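Local coordinates for fervidolysin (Fervidobacterium pennivorans, PDB 1R6V), which degrades keratin into peptides as a subtilisin-like serine protease, allowing its bacterium to grow on native feathers, at residues D45-A50 / V65-N70; H18-E23 / V463-V468. The protein carries 1 engineered substitution. All coordinates share one frame; numbering follows the deposited sequence.

Overall arrangement
Both contacts involve the propeptide of fervidolysin, but at different levels of the fold. Interaction 1 (45-50 with 65-70) lies wholly inside the prodomain, where helix 41-51 packs on the four-stranded antiparallel sheet. Interaction 2 (18-23 with 463-468) joins the propeptide loop before strand 33-38 to the first beta-sandwich domain, more than 400 residues later in the chain. Their centres are 21 Å apart and their nearest atoms about 7 Å, so they do not touch; along the chain, interaction 1 is nested within the loop that interaction 2 closes. Both lie away from the calcium site and from the inferred charge-relay positions D162, A200 (an engineered substitution) and S381.

Interaction 1: D45-A50 / V65-N70; sequences DKIVKA and VSIKLN
I67 reaches from the sheet to helix 41-51 with a single methyl, CD1, which is touched by one methyl each from I47 and V48. The I67 chain is extended beyond CB, with CD1 anti to CA (chi2 175°), and this carries CD1 across a gap of 7.3 Å between I67 CA and V48 CA. The two helix residues meet that methyl from different directions. I47 and I67 cross at about a right angle as whole side chains, and the branch methyl I47 CG2 faces the tip of I67, 3.9 Å from I67 CD1 and roughly on the continuation of the CG1-CD1 bond. V48 comes obliquely to the flank of the same methyl, its CG2 at 3.7 Å from I67 CD1 and at only 102° to that bond. V48 puts CG2 there because CG1 takes the place anti to the backbone N (chi1 171°), leaving CG2 anti to the carbonyl carbon. The contact is entirely apolar, with no hydrogen bond across it, and both isoleucines are buried.

Around it, I67 also rests on V44 of the same helix and on I34 and V36 of strand 33-38, to whose I34 its backbone is hydrogen-bonded; I47 meets V36 and L86. Helix 41-51 links strand 33-38 to strand 54-59 and crosses over strand 64-68, which lies between them. With helix 74-81 and strand 89-93 this completes a beta-alpha-beta-beta-alpha-beta unit with strand order 2-3-1-4, the ferredoxin-like topology also found in subtilisin propeptides.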
ATOM      1  N   ASP A  45      19.968  14.193   0.366  1.00 18.97           N
ATOM      2  CA  ASP A  45      21.377  14.131   0.711  1.00 20.78           C
ATOM      3  C   ASP A  45      21.620  14.453   2.187  1.00 21.72           C
ATOM      4  O   ASP A  45      22.612  14.006   2.755  1.00 20.80           O
ATOM      5  CB  ASP A  45      22.188  15.059  -0.196  1.00 23.18           C
ATOM      6  CG  ASP A  45      22.138  14.631  -1.661  1.00 26.40           C
ATOM      7  OD1 ASP A  45      22.011  13.412  -1.927  1.00 25.75           O
ATOM      8  OD2 ASP A  45      22.240  15.512  -2.543  1.00 29.91           O
ATOM      9  N   LYS A  46      20.715  15.215   2.805  1.00 21.26           N
ATOM     10  CA  LYS A  46      20.840  15.540   4.223  1.00 21.69           C
ATOM     11  C   LYS A  46      20.581  14.276   5.048  1.00 20.18           C
ATOM     12  O   LYS A  46      21.172  14.089   6.108  1.00 18.35           O
ATOM     13  CB  LYS A  46      19.853  16.636   4.621  1.00 24.97           C
ATOM     14  CG  LYS A  46      20.168  17.993   4.013  1.00 29.30           C
ATOM     15  CD  LYS A  46      19.147  19.027   4.452  1.00 32.92           C
ATOM     16  CE  LYS A  46      19.499  20.425   3.941  1.00 36.75           C
ATOM     17  NZ  LYS A  46      18.464  21.411   4.359  1.00 39.10           N
ATOM     18  N   ILE A  47      19.691  13.410   4.556  1.00 17.76           N
ATOM     19  CA  ILE A  47      19.401  12.152   5.234  1.00 16.76           C
ATOM     20  C   ILE A  47      20.570  11.185   5.033  1.00 16.89           C
ATOM     21  O   ILE A  47      20.961  10.478   5.960  1.00 17.04           O
ATOM     22  CB  ILE A  47      18.109  11.490   4.680  1.00 15.78           C
ATOM     23  CG1 ILE A  47      16.897  12.350   5.030  1.00 17.73           C
ATOM     24  CG2 ILE A  47      17.939  10.090   5.265  1.00 16.77           C
ATOM     25  CD1 ILE A  47      15.568  11.862   4.409  1.00 16.44           C
ATOM     26  N   VAL A  48      21.126  11.146   3.822  1.00 16.28           N
ATOM     27  CA  VAL A  48      22.242  10.243   3.546  1.00 19.16           C
ATOM     28  C   VAL A  48      23.400  10.557   4.491  1.00 19.88           C
ATOM     29  O   VAL A  48      23.982   9.659   5.101  1.00 19.59           O
ATOM     30  CB  VAL A  48      22.705  10.358   2.066  1.00 18.64           C
ATOM     31  CG1 VAL A  48      23.996   9.577   1.846  1.00 20.45           C
ATOM     32  CG2 VAL A  48      21.611   9.799   1.151  1.00 19.53           C
ATOM     33  N   LYS A  49      23.709  11.834   4.635  1.00 19.84           N
ATOM     34  CA  LYS A  49      24.791  12.221   5.525  1.00 23.00           C
ATOM     35  C   LYS A  49      24.462  11.936   6.989  1.00 22.21           C
ATOM     36  O   LYS A  49      25.317  11.465   7.741  1.00 22.36           O
ATOM     37  CB  LYS A  49      25.115  13.698   5.336  1.00 24.91           C
ATOM     38  CG  LYS A  49      25.549  14.014   3.927  1.00 27.87           C
ATOM     39  CD  LYS A  49      25.827  15.483   3.759  1.00 30.58           C
ATOM     40  CE  LYS A  49      26.082  15.825   2.306  1.00 33.31           C
ATOM     41  NZ  LYS A  49      26.219  17.302   2.142  1.00 34.43           N
ATOM     42  N   ALA A  50      23.224  12.203   7.395  1.00 20.98           N
ATOM     43  CA  ALA A  50      22.837  11.974   8.785  1.00 21.16           C
ATOM     44  C   ALA A  50      22.952  10.507   9.195  1.00 21.60           C
ATOM     45  O   ALA A  50      23.311  10.198  10.330  1.00 21.45           O
ATOM     46  CB  ALA A  50      21.417  12.480   9.027  1.00 19.71           C
ATOM     47  N   VAL A  65      14.051   7.362  -3.241  1.00 13.54           N
ATOM     48  CA  VAL A  65      15.449   6.963  -3.184  1.00 16.26           C
ATOM     49  C   VAL A  65      15.486   5.928  -2.064  1.00 16.29           C
ATOM     50  O   VAL A  65      14.918   6.167  -0.997  1.00 17.55           O
ATOM     51  CB  VAL A  65      16.390   8.111  -2.752  1.00 16.65           C
ATOM     52  CG1 VAL A  65      17.800   7.558  -2.540  1.00 19.50           C
ATOM     53  CG2 VAL A  65      16.418   9.216  -3.797  1.00 18.54           C
ATOM     54  N   SER A  66      16.126   4.786  -2.294  1.00 14.99           N
ATOM     55  CA  SER A  66      16.242   3.771  -1.250  1.00 16.90           C
ATOM     56  C   SER A  66      17.667   3.921  -0.715  1.00 16.30           C
ATOM     57  O   SER A  66      18.614   4.039  -1.491  1.00 18.00           O
ATOM     58  CB  SER A  66      16.023   2.366  -1.827  1.00 18.69           C
ATOM     59  OG  SER A  66      17.034   2.048  -2.760  1.00 31.84           O
ATOM     60  N   ILE A  67      17.803   3.930   0.609  1.00 14.74           N
ATOM     61  CA  ILE A  67      19.100   4.114   1.263  1.00 14.75           C
ATOM     62  C   ILE A  67      19.476   2.952   2.163  1.00 16.48           C
ATOM     63  O   ILE A  67      18.737   2.604   3.079  1.00 15.94           O
ATOM     64  CB  ILE A  67      19.086   5.389   2.138  1.00 15.09           C
ATOM     65  CG1 ILE A  67      18.700   6.597   1.284  1.00 14.88           C
ATOM     66  CG2 ILE A  67      20.454   5.578   2.831  1.00 15.57           C
ATOM     67  CD1 ILE A  67      18.530   7.886   2.080  1.00 16.22           C
ATOM     68  N   LYS A  68      20.630   2.347   1.904  1.00 17.60           N
ATOM     69  CA  LYS A  68      21.111   1.249   2.733  1.00 19.46           C
ATOM     70  C   LYS A  68      21.767   1.920   3.951  1.00 20.46           C
ATOM     71  O   LYS A  68      22.516   2.884   3.801  1.00 19.73           O
ATOM     72  CB  LYS A  68      22.137   0.430   1.956  1.00 24.01           C
ATOM     73  CG  LYS A  68      22.243  -0.989   2.422  1.00 28.78           C
ATOM     74  CD  LYS A  68      23.355  -1.713   1.704  1.00 32.08           C
ATOM     75  CE  LYS A  68      23.221  -3.197   1.940  1.00 35.16           C
ATOM     76  NZ  LYS A  68      22.921  -3.481   3.371  1.00 38.04           N
ATOM     77  N   LEU A  69      21.492   1.399   5.145  1.00 20.71           N
ATOM     78  CA  LEU A  69      21.993   1.989   6.391  1.00 23.88           C
ATOM     79  C   LEU A  69      23.410   1.683   6.893  1.00 26.82           C
ATOM     80  O   LEU A  69      23.914   2.366   7.787  1.00 27.61           O
ATOM     81  CB  LEU A  69      21.006   1.678   7.518  1.00 22.61           C
ATOM     82  CG  LEU A  69      19.580   2.173   7.258  1.00 21.29           C
ATOM     83  CD1 LEU A  69      18.681   1.800   8.428  1.00 17.80           C
ATOM     84  CD2 LEU A  69      19.595   3.679   7.059  1.00 22.77           C
ATOM     85  N   ASN A  70      24.045   0.654   6.361  1.00 29.83           N
ATOM     86  CA  ASN A  70      25.407   0.323   6.792  1.00 31.74           C
ATOM     87  C   ASN A  70      25.637   0.333   8.311  1.00 32.61           C
ATOM     88  O   ASN A  70      26.146   1.314   8.855  1.00 33.65           O
ATOM     89  CB  ASN A  70      26.425   1.283   6.161  1.00 34.11           C
ATOM     90  CG  ASN A  70      26.229   1.465   4.664  1.00 35.01           C
ATOM     91  OD1 ASN A  70      25.761   0.563   3.957  1.00 36.61           O
ATOM     92  ND2 ASN A  70      26.605   2.645   4.170  1.00 34.94           N
TER

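Interaction 2: H18-E23 / V463-V468; sequences HILFGE and VPTVFV
L20 of the propeptide points its side chain into the corner formed by P464 and T465 of the sandwich domain. Its CB is directed toward that pair, but the touching begins one atom further out. CG lies 3.6 Å from the methyl T465 CG2, and the branch CD2 meets that same methyl at 3.8 Å. The other branch, CD1, is anti to CA (chi2 176°) and ends beside the proline ring, with L20 CD1 at 4.2 Å from P464 CB. L20 lies alongside both partners, its side chain pointing the other way to theirs. T465 offers its methyl because CG2 stands anti to its carbonyl carbon, while OG1 is hydrogen-bonded to D506 N. A glycine in place of T465 would probably leave L20 CG and CD2 without their packing partner and D506 N without its hydroxyl mate. H18 adds a looser touch, its carbonyl O at 4.4 Å from P464 CG.

The contact joins two domains by buried apolar groups, the methyl of T465 among them. On the propeptide side, the backbone of L20 is hydrogen-bonded to V92 of strand 89-93 and its side chain also touches Y91. On the sandwich side, I526 packs on both P464 and T465, and P505 of strand 496-505 covers T465, just before strand 466-471 takes its place between strands 478-481 and 496-505.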
ATOM      1  N   HIS A  18       5.125  17.283  11.645  1.00 19.94           N
ATOM      2  CA  HIS A  18       6.309  16.421  11.660  1.00 18.87           C
ATOM      3  C   HIS A  18       6.476  15.607  10.376  1.00 18.88           C
ATOM      4  O   HIS A  18       5.525  15.399   9.622  1.00 15.36           O
ATOM      5  CB  HIS A  18       6.208  15.471  12.858  1.00 19.95           C
ATOM      6  CG  HIS A  18       7.499  14.820  13.247  1.00 19.86           C
ATOM      7  ND1 HIS A  18       7.557  13.559  13.807  1.00 21.24           N
ATOM      8  CD2 HIS A  18       8.778  15.269  13.206  1.00 19.25           C
ATOM      9  CE1 HIS A  18       8.813  13.261  14.093  1.00 17.01           C
ATOM     10  NE2 HIS A  18       9.572  14.281  13.738  1.00 20.89           N
ATOM     11  N   ILE A  19       7.705  15.152  10.141  1.00 17.92           N
ATOM     12  CA  ILE A  19       8.001  14.355   8.970  1.00 18.38           C
ATOM     13  C   ILE A  19       7.209  13.044   9.084  1.00 17.16           C
ATOM     14  O   ILE A  19       7.007  12.522  10.181  1.00 15.44           O
ATOM     15  CB  ILE A  19       9.525  14.101   8.883  1.00 23.03           C
ATOM     16  CG1 ILE A  19       9.862  13.224   7.673  1.00 26.02           C
ATOM     17  CG2 ILE A  19      10.005  13.473  10.157  1.00 24.87           C
ATOM     18  CD1 ILE A  19       9.763  11.753   7.943  1.00 28.06           C
ATOM     19  N   LEU A  20       6.756  12.524   7.946  1.00 15.62           N
ATOM     20  CA  LEU A  20       5.966  11.303   7.924  1.00 15.06           C
ATOM     21  C   LEU A  20       6.852  10.060   7.950  1.00 14.78           C
ATOM     22  O   LEU A  20       7.551   9.765   6.978  1.00 14.48           O
ATOM     23  CB  LEU A  20       5.094  11.293   6.666  1.00 16.65           C
ATOM     24  CG  LEU A  20       3.821  10.435   6.659  1.00 16.38           C
ATOM     25  CD1 LEU A  20       3.076  10.664   5.335  1.00 15.41           C
ATOM     26  CD2 LEU A  20       4.163   8.979   6.827  1.00 17.09           C
ATOM     27  N   PHE A  21       6.841   9.346   9.072  1.00 13.15           N
ATOM     28  CA  PHE A  21       7.624   8.123   9.204  1.00 15.02           C
ATOM     29  C   PHE A  21       6.720   6.909   9.080  1.00 16.29           C
ATOM     30  O   PHE A  21       5.626   6.892   9.643  1.00 16.67           O
ATOM     31  CB  PHE A  21       8.315   8.049  10.568  1.00 14.75           C
ATOM     32  CG  PHE A  21       9.539   8.897  10.686  1.00 16.20           C
ATOM     33  CD1 PHE A  21       9.551  10.005  11.525  1.00 17.41           C
ATOM     34  CD2 PHE A  21      10.696   8.553  10.004  1.00 16.53           C
ATOM     35  CE1 PHE A  21      10.720  10.768  11.694  1.00 17.84           C
ATOM     36  CE2 PHE A  21      11.866   9.299  10.159  1.00 17.08           C
ATOM     37  CZ  PHE A  21      11.876  10.412  11.012  1.00 17.73           C
ATOM     38  N   GLY A  22       7.170   5.899   8.343  1.00 15.63           N
ATOM     39  CA  GLY A  22       6.372   4.695   8.199  1.00 17.50           C
ATOM     40  C   GLY A  22       6.325   3.943   9.519  1.00 18.13           C
ATOM     41  O   GLY A  22       7.331   3.841  10.226  1.00 18.08           O
ATOM     42  N   GLU A  23       5.160   3.400   9.859  1.00 18.98           N
ATOM     43  CA  GLU A  23       5.007   2.679  11.115  1.00 20.59           C
ATOM     44  C   GLU A  23       5.937   1.483  11.201  1.00 21.14           C
ATOM     45  O   GLU A  23       6.070   0.718  10.248  1.00 19.72           O
ATOM     46  CB  GLU A  23       3.557   2.209  11.290  1.00 23.13           C
ATOM     47  CG  GLU A  23       3.341   1.411  12.578  1.00 26.41           C
ATOM     48  CD  GLU A  23       1.890   1.020  12.815  1.00 27.41           C
ATOM     49  OE1 GLU A  23       1.623   0.350  13.836  1.00 31.27           O
ATOM     50  OE2 GLU A  23       1.033   1.374  11.989  1.00 27.97           O
ATOM     51  N   VAL A 463      -2.768  17.569   6.891  1.00 17.70           N
ATOM     52  CA  VAL A 463      -2.515  16.715   8.052  1.00 15.95           C
ATOM     53  C   VAL A 463      -2.162  15.314   7.560  1.00 15.70           C
ATOM     54  O   VAL A 463      -2.971  14.636   6.922  1.00 16.10           O
ATOM     55  CB  VAL A 463      -3.761  16.616   8.976  1.00 15.06           C
ATOM     56  CG1 VAL A 463      -3.405  15.890  10.252  1.00 16.72           C
ATOM     57  CG2 VAL A 463      -4.309  17.999   9.272  1.00 15.72           C
ATOM     58  N   PRO A 464      -0.941  14.859   7.853  1.00 15.69           N
ATOM     59  CA  PRO A 464      -0.497  13.532   7.425  1.00 15.97           C
ATOM     60  C   PRO A 464      -0.904  12.363   8.317  1.00 16.39           C
ATOM     61  O   PRO A 464      -1.096  12.513   9.524  1.00 16.30           O
ATOM     62  CB  PRO A 464       1.020  13.695   7.347  1.00 16.89           C
ATOM     63  CG  PRO A 464       1.304  14.637   8.468  1.00 19.98           C
ATOM     64  CD  PRO A 464       0.178  15.649   8.405  1.00 15.53           C
ATOM     65  N   THR A 465      -1.011  11.196   7.685  1.00 15.12           N
ATOM     66  CA  THR A 465      -1.364   9.933   8.334  1.00 15.07           C
ATOM     67  C   THR A 465      -2.769   9.869   8.920  1.00 16.93           C
ATOM     68  O   THR A 465      -3.018   9.156   9.894  1.00 17.23           O
ATOM     69  CB  THR A 465      -0.334   9.521   9.434  1.00 15.07           C
ATOM     70  OG1 THR A 465      -0.535  10.296  10.622  1.00 15.07           O
ATOM     71  CG2 THR A 465       1.091   9.733   8.929  1.00 14.05           C
ATOM     72  N   VAL A 466      -3.680  10.634   8.334  1.00 16.69           N
ATOM     73  CA  VAL A 466      -5.072  10.605   8.763  1.00 15.53           C
ATOM     74  C   VAL A 466      -5.694   9.453   7.972  1.00 16.31           C
ATOM     75  O   VAL A 466      -5.468   9.325   6.760  1.00 15.17           O
ATOM     76  CB  VAL A 466      -5.775  11.933   8.425  1.00 15.76           C
ATOM     77  CG1 VAL A 466      -7.289  11.797   8.618  1.00 16.36           C
ATOM     78  CG2 VAL A 466      -5.234  13.039   9.334  1.00 17.43           C
ATOM     79  N   PHE A 467      -6.448   8.598   8.652  1.00 17.39           N
ATOM     80  CA  PHE A 467      -7.080   7.464   7.991  1.00 19.85           C
ATOM     81  C   PHE A 467      -8.363   7.938   7.328  1.00 18.71           C
ATOM     82  O   PHE A 467      -9.092   8.755   7.886  1.00 16.86           O
ATOM     83  CB  PHE A 467      -7.418   6.362   9.001  1.00 24.81           C
ATOM     84  CG  PHE A 467      -6.578   6.400  10.256  1.00 33.33           C
ATOM     85  CD1 PHE A 467      -6.876   7.292  11.295  1.00 36.49           C
ATOM     86  CD2 PHE A 467      -5.501   5.532  10.410  1.00 36.22           C
ATOM     87  CE1 PHE A 467      -6.106   7.313  12.472  1.00 37.56           C
ATOM     88  CE2 PHE A 467      -4.727   5.543  11.574  1.00 36.57           C
ATOM     89  CZ  PHE A 467      -5.031   6.433  12.608  1.00 38.24           C
ATOM     90  N   VAL A 468      -8.626   7.444   6.121  1.00 18.85           N
ATOM     91  CA  VAL A 468      -9.844   7.819   5.412  1.00 18.15           C
ATOM     92  C   VAL A 468     -10.491   6.525   4.967  1.00 17.85           C
ATOM     93  O   VAL A 468      -9.936   5.758   4.170  1.00 16.07           O
ATOM     94  CB  VAL A 468      -9.554   8.716   4.190  1.00 18.65           C
ATOM     95  CG1 VAL A 468     -10.868   9.047   3.459  1.00 18.10           C
ATOM     96  CG2 VAL A 468      -8.886  10.005   4.637  1.00 20.74           C
TER